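Local coordinates for (S)-imine reductase (Streptomyces sp. GF3546, PDB 4OQY), which reduces imines to amines with S selectivity, probably using NADPH as the hydride donor, at residues B[280-283]-B[284-288]; B[264-267]-B[268-272]. All blocks are in the same frame, centred on the assembly; numbering follows the deposited sequence.

Interaction 1. Residues B[280-283]-B[284-288]; sequences SLIE and VLKKP
Ser280 meets Val284 through a weak backbone bond, from Val284 N to Ser280 O. The hydroxyl of Ser280 turns elsewhere, to the carbonyl of Ser277. Leu281 O accepts the backbone N of Leu285 at 3.0 Å. The Leu281 side chain lies beside that of Val284, and both point the same way. Here Leu281 CD2 and Val284 CG2 are 4.2 Å apart, an apolar contact. Ile282 sends its CG2 methyl to the chain of Lys286, 3.9 Å from Lys286 CE. With chi1 at -62°, CG2 stands opposite the backbone N and faces the lysine chain. Lys286 CG also comes close to Ile282 O, and this carbonyl takes a weak bond from Leu285 N.

Glu283 carries the polar part of the contact. Its chain folds at chi2 (-50°), which curls the carboxylate back beside Lys286. Glu283 OE2 receives Lys286 NZ at 3.0 Å on its syn side, 33° out of the carboxylate plane. The second oxygen, OE1, adds a weak bond to the same ammonium, so the salt bridge is forked. Glu283 O is gripped by the other lysine: Lys287 NZ reaches it at 3.2 Å, in the carbonyl plane and on a lone pair. The backbone N of Lys286 adds a weak bond to this oxygen. A methionine in place of Lys286 would probably leave the Glu283 carboxylate without its salt-bridge mate and freer to turn.

Ile282 and Leu285 also pack on Tyr184 and Gln185 of the second subunit. This is a short C-terminal helix with an i to i+3 salt bridge, and the Lys287 side chain returns to the carbonyl of Glu283. It belongs to the helical C-terminal domain, at the dimer interface.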
ATOM      1  N   SER B 280       3.266 -15.153  -9.301  1.00 26.22           N
ATOM      2  CA  SER B 280       4.010 -15.260 -10.572  1.00 26.66           C
ATOM      3  C   SER B 280       4.503 -13.875 -11.033  1.00 26.35           C
ATOM      4  O   SER B 280       5.446 -13.761 -11.835  1.00 26.75           O
ATOM      5  CB  SER B 280       3.150 -15.948 -11.644  1.00 26.79           C
ATOM      6  OG  SER B 280       2.088 -15.125 -12.084  1.00 26.24           O
ATOM      7  N   LEU B 281       3.890 -12.818 -10.495  1.00 25.75           N
ATOM      8  CA  LEU B 281       4.311 -11.459 -10.799  1.00 25.73           C
ATOM      9  C   LEU B 281       5.735 -11.154 -10.326  1.00 25.96           C
ATOM     10  O   LEU B 281       6.383 -10.285 -10.883  1.00 25.79           O
ATOM     11  CB  LEU B 281       3.314 -10.433 -10.251  1.00 25.41           C
ATOM     12  CG  LEU B 281       1.968 -10.403 -10.988  1.00 25.46           C
ATOM     13  CD1 LEU B 281       0.930  -9.605 -10.215  1.00 25.43           C
ATOM     14  CD2 LEU B 281       2.143  -9.869 -12.397  1.00 26.05           C
ATOM     15  N   ILE B 282       6.219 -11.878  -9.318  1.00 26.29           N
ATOM     16  CA  ILE B 282       7.605 -11.733  -8.876  1.00 26.80           C
ATOM     17  C   ILE B 282       8.548 -12.038 -10.046  1.00 27.74           C
ATOM     18  O   ILE B 282       9.512 -11.308 -10.268  1.00 27.61           O
ATOM     19  CB  ILE B 282       7.928 -12.645  -7.675  1.00 27.29           C
ATOM     20  CG1 ILE B 282       7.051 -12.272  -6.462  1.00 26.87           C
ATOM     21  CG2 ILE B 282       9.386 -12.508  -7.284  1.00 27.92           C
ATOM     22  CD1 ILE B 282       7.061 -13.292  -5.346  1.00 27.45           C
ATOM     23  N   GLU B 283       8.216 -13.066 -10.826  1.00 28.83           N
ATOM     24  CA  GLU B 283       8.990 -13.424 -12.050  1.00 30.12           C
ATOM     25  C   GLU B 283       8.989 -12.326 -13.088  1.00 29.58           C
ATOM     26  O   GLU B 283      10.004 -12.051 -13.718  1.00 30.50           O
ATOM     27  CB  GLU B 283       8.431 -14.668 -12.751  1.00 31.51           C
ATOM     28  CG  GLU B 283       8.273 -15.904 -11.898  1.00 32.68           C
ATOM     29  CD  GLU B 283       9.528 -16.221 -11.128  1.00 34.14           C
ATOM     30  OE1 GLU B 283      10.603 -16.309 -11.758  1.00 35.45           O
ATOM     31  OE2 GLU B 283       9.429 -16.368  -9.884  1.00 35.60           O
ATOM     32  N   VAL B 284       7.838 -11.712 -13.289  1.00 28.82           N
ATOM     33  CA  VAL B 284       7.719 -10.606 -14.207  1.00 28.50           C
ATOM     34  C   VAL B 284       8.603  -9.444 -13.764  1.00 28.33           C
ATOM     35  O   VAL B 284       9.205  -8.764 -14.578  1.00 28.44           O
ATOM     36  CB  VAL B 284       6.267 -10.124 -14.284  1.00 27.94           C
ATOM     37  CG1 VAL B 284       6.142  -8.934 -15.222  1.00 27.81           C
ATOM     38  CG2 VAL B 284       5.350 -11.269 -14.698  1.00 28.36           C
ATOM     39  N   LEU B 285       8.667  -9.199 -12.462  1.00 27.92           N
ATOM     40  CA  LEU B 285       9.396  -8.036 -11.975  1.00 27.84           C
ATOM     41  C   LEU B 285      10.900  -8.231 -11.850  1.00 28.64           C
ATOM     42  O   LEU B 285      11.619  -7.283 -11.598  1.00 28.13           O
ATOM     43  CB  LEU B 285       8.811  -7.583 -10.628  1.00 26.98           C
ATOM     44  CG  LEU B 285       7.363  -7.080 -10.698  1.00 26.34           C
ATOM     45  CD1 LEU B 285       6.813  -6.863  -9.298  1.00 25.91           C
ATOM     46  CD2 LEU B 285       7.210  -5.805 -11.515  1.00 26.25           C
ATOM     47  N   LYS B 286      11.372  -9.456 -12.014  1.00 30.47           N
ATOM     48  CA  LYS B 286      12.797  -9.747 -11.874  1.00 32.16           C
ATOM     49  C   LYS B 286      13.658  -9.158 -12.987  1.00 33.43           C
ATOM     50  O   LYS B 286      14.850  -8.992 -12.776  1.00 33.27           O
ATOM     51  CB  LYS B 286      13.020 -11.248 -11.794  1.00 33.45           C
ATOM     52  CG  LYS B 286      12.476 -11.841 -10.518  1.00 33.87           C
ATOM     53  CD  LYS B 286      12.907 -13.279 -10.451  1.00 35.53           C
ATOM     54  CE  LYS B 286      12.579 -13.844  -9.097  1.00 35.89           C
ATOM     55  NZ  LYS B 286      12.095 -15.244  -9.222  1.00 37.00           N
ATOM     56  N   LYS B 287      13.075  -8.838 -14.145  1.00 34.52           N
ATOM     57  CA  LYS B 287      13.861  -8.329 -15.296  1.00 36.72           C
ATOM     58  C   LYS B 287      13.189  -7.143 -15.922  1.00 36.35           C
ATOM     59  O   LYS B 287      11.981  -7.128 -16.042  1.00 36.35           O
ATOM     60  CB  LYS B 287      13.995  -9.376 -16.415  1.00 38.15           C
ATOM     61  CG  LYS B 287      14.447 -10.761 -15.988  1.00 39.75           C
ATOM     62  CD  LYS B 287      13.291 -11.604 -15.443  1.00 40.36           C
ATOM     63  CE  LYS B 287      13.796 -12.816 -14.660  1.00 41.27           C
ATOM     64  NZ  LYS B 287      12.699 -13.675 -14.116  1.00 41.19           N
ATOM     65  N   PRO B 288      13.963  -6.162 -16.377  1.00 37.43           N
ATOM     66  CA  PRO B 288      13.324  -5.182 -17.221  1.00 37.94           C
ATOM     67  C   PRO B 288      13.230  -5.735 -18.651  1.00 39.73           C
ATOM     68  O   PRO B 288      12.184  -5.644 -19.292  1.00 41.35           O
ATOM     69  CB  PRO B 288      14.302  -4.005 -17.162  1.00 38.16           C
ATOM     70  CG  PRO B 288      15.647  -4.618 -16.851  1.00 38.75           C
ATOM     71  CD  PRO B 288      15.428  -6.063 -16.476  1.00 38.71           C
TER

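Interaction 2. Residues B[264-267]-B[268-272]; sequences IFKA and GMEKG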
ATOM      1  N   ILE B 264       2.279  -3.981 -15.670  1.00 20.77           N
ATOM      2  CA  ILE B 264       2.845  -5.140 -15.007  1.00 20.60           C
ATOM      3  C   ILE B 264       1.925  -6.367 -15.115  1.00 20.30           C
ATOM      4  O   ILE B 264       2.382  -7.429 -15.510  1.00 20.57           O
ATOM      5  CB  ILE B 264       3.218  -4.807 -13.562  1.00 20.28           C
ATOM      6  CG1 ILE B 264       4.392  -3.807 -13.578  1.00 20.57           C
ATOM      7  CG2 ILE B 264       3.568  -6.073 -12.792  1.00 20.35           C
ATOM      8  CD1 ILE B 264       4.478  -2.959 -12.310  1.00 20.23           C
ATOM      9  N   PHE B 265       0.646  -6.233 -14.758  1.00 19.64           N
ATOM     10  CA  PHE B 265      -0.313  -7.312 -15.009  1.00 19.48           C
ATOM     11  C   PHE B 265      -0.347  -7.723 -16.477  1.00 20.10           C
ATOM     12  O   PHE B 265      -0.361  -8.903 -16.786  1.00 20.49           O
ATOM     13  CB  PHE B 265      -1.700  -6.926 -14.556  1.00 18.87           C
ATOM     14  CG  PHE B 265      -1.896  -7.136 -13.080  1.00 18.36           C
ATOM     15  CD1 PHE B 265      -1.409  -6.216 -12.169  1.00 18.11           C
ATOM     16  CD2 PHE B 265      -2.500  -8.287 -12.610  1.00 18.31           C
ATOM     17  CE1 PHE B 265      -1.589  -6.406 -10.784  1.00 17.77           C
ATOM     18  CE2 PHE B 265      -2.679  -8.478 -11.234  1.00 17.96           C
ATOM     19  CZ  PHE B 265      -2.183  -7.555 -10.338  1.00 17.73           C
ATOM     20  N   LYS B 266      -0.355  -6.756 -17.379  1.00 20.35           N
ATOM     21  CA  LYS B 266      -0.293  -7.091 -18.822  1.00 21.12           C
ATOM     22  C   LYS B 266       0.922  -7.984 -19.162  1.00 21.71           C
ATOM     23  O   LYS B 266       0.799  -8.967 -19.906  1.00 22.31           O
ATOM     24  CB  LYS B 266      -0.306  -5.802 -19.658  1.00 21.55           C
ATOM     25  CG  LYS B 266      -0.178  -6.006 -21.155  1.00 22.68           C
ATOM     26  CD  LYS B 266      -0.152  -4.731 -21.983  1.00 23.27           C
ATOM     27  CE  LYS B 266       1.044  -3.865 -21.631  1.00 23.36           C
ATOM     28  NZ  LYS B 266       1.879  -3.491 -22.821  1.00 24.60           N
ATOM     29  N   ALA B 267       2.098  -7.665 -18.638  1.00 21.58           N
ATOM     30  CA  ALA B 267       3.272  -8.452 -18.988  1.00 22.28           C
ATOM     31  C   ALA B 267       3.152  -9.873 -18.473  1.00 22.28           C
ATOM     32  O   ALA B 267       3.591 -10.801 -19.107  1.00 22.99           O
ATOM     33  CB  ALA B 267       4.537  -7.789 -18.467  1.00 22.29           C
ATOM     34  N   GLY B 268       2.551 -10.043 -17.294  1.00 21.48           N
ATOM     35  CA  GLY B 268       2.327 -11.391 -16.785  1.00 21.63           C
ATOM     36  C   GLY B 268       1.382 -12.197 -17.641  1.00 22.07           C
ATOM     37  O   GLY B 268       1.652 -13.364 -17.958  1.00 22.81           O
ATOM     38  N   MET B 269       0.312 -11.561 -18.090  1.00 21.82           N
ATOM     39  CA  MET B 269      -0.639 -12.222 -18.958  1.00 22.40           C
ATOM     40  C   MET B 269       0.034 -12.616 -20.272  1.00 23.62           C
ATOM     41  O   MET B 269      -0.194 -13.700 -20.765  1.00 24.29           O
ATOM     42  CB  MET B 269      -1.829 -11.318 -19.257  1.00 22.07           C
ATOM     43  CG  MET B 269      -2.685 -10.980 -18.050  1.00 21.22           C
ATOM     44  SD  MET B 269      -3.528 -12.421 -17.408  1.00 21.36           S
ATOM     45  CE  MET B 269      -4.773 -12.675 -18.671  1.00 21.82           C
ATOM     46  N   GLU B 270       0.867 -11.737 -20.802  1.00 24.02           N
ATOM     47  CA  GLU B 270       1.540 -12.006 -22.108  1.00 25.51           C
ATOM     48  C   GLU B 270       2.607 -13.076 -21.984  1.00 26.24           C
ATOM     49  O   GLU B 270       2.965 -13.704 -22.980  1.00 27.55           O
ATOM     50  CB  GLU B 270       2.118 -10.712 -22.677  1.00 25.80           C
ATOM     51  CG  GLU B 270       1.032  -9.691 -23.008  1.00 25.58           C
ATOM     52  CD  GLU B 270       1.529  -8.481 -23.791  1.00 26.25           C
ATOM     53  OE1 GLU B 270       2.717  -8.096 -23.672  1.00 26.55           O
ATOM     54  OE2 GLU B 270       0.704  -7.927 -24.553  1.00 26.83           O
ATOM     55  N   LYS B 271       3.100 -13.312 -20.764  1.00 25.74           N
ATOM     56  CA  LYS B 271       4.062 -14.389 -20.527  1.00 26.53           C
ATOM     57  C   LYS B 271       3.402 -15.719 -20.195  1.00 26.62           C
ATOM     58  O   LYS B 271       4.078 -16.644 -19.799  1.00 27.09           O
ATOM     59  CB  LYS B 271       5.098 -14.015 -19.478  1.00 26.24           C
ATOM     60  CG  LYS B 271       6.002 -12.881 -19.895  1.00 26.54           C
ATOM     61  CD  LYS B 271       7.017 -13.348 -20.900  1.00 28.09           C
ATOM     62  CE  LYS B 271       8.170 -12.387 -21.093  1.00 28.51           C
ATOM     63  NZ  LYS B 271       8.556 -11.795 -19.782  1.00 27.72           N
ATOM     64  N   GLY B 272       2.100 -15.838 -20.409  1.00 26.37           N
ATOM     65  CA  GLY B 272       1.431 -17.127 -20.247  1.00 26.88           C
ATOM     66  C   GLY B 272       1.050 -17.446 -18.796  1.00 26.20           C
ATOM     67  O   GLY B 272       0.717 -18.586 -18.483  1.00 26.60           O
TER
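A Schellman motif ends helix 256-270, in the helical C-terminal domain of this reductase. The last turns of the helix bring 264-267 against 268-272. Gly272, with positive phi (83°), is the C-prime residue. Its N bonds to Met269 O, and Phe273 N reaches back to Gly268 O.

Before this, the regular helix bonds run in order. Gly268 N donates to Ile264 O at 3.2 Å, and Met269 N to Phe265 O at 3.0 Å. Glu270 N meets Lys266 O at 2.9 Å. The last of the series, from Lys271 N to Ala267 O, is weak.

Phe265 and Met269 both pack on helix 234-251, each touching Leu234. Met269 CG lies 3.4 Å from Phe265 O, and the methionine chain then bends twice and leads off. On the exposed face, Lys266 and Glu270 run side by side, pointing the same way. Their charged ends do not join: Lys266 NZ stays 4.8 Å from Glu270 OE1, and its salt bridge is with Glu263. What meets is the aliphatic part of the lysine and the flat carboxylate. Lys266 starts with CG anti to the backbone N (chi1 177°), and this sets Lys266 CG 4.0 Å from Glu270 CD.

How the interactions relate
Interaction 2 comes first in the chain and interaction 1 follows, with the two centres about 10 Å apart. Side chains of helix 281-285 pack against the last turns of helix 256-270. Val284 CG2 sits 3.7 Å from Gly268 CA, where the glycine offers only backbone. Val284 CG1 touches Ala267 CB at 3.8 Å. Further along, Leu281 CD1 reaches Phe265 CZ at 3.7 Å, and Leu285 CD2 meets Ile264 CG2 at 3.9 Å. Leu181 of the second subunit packs on Leu281, Ile264 and Phe265, joining both contacts to the dimer interface. Both lie away from the annotated NADPH-binding residues, although the Phe265 side chain is about 13 Å from a bound NADPH.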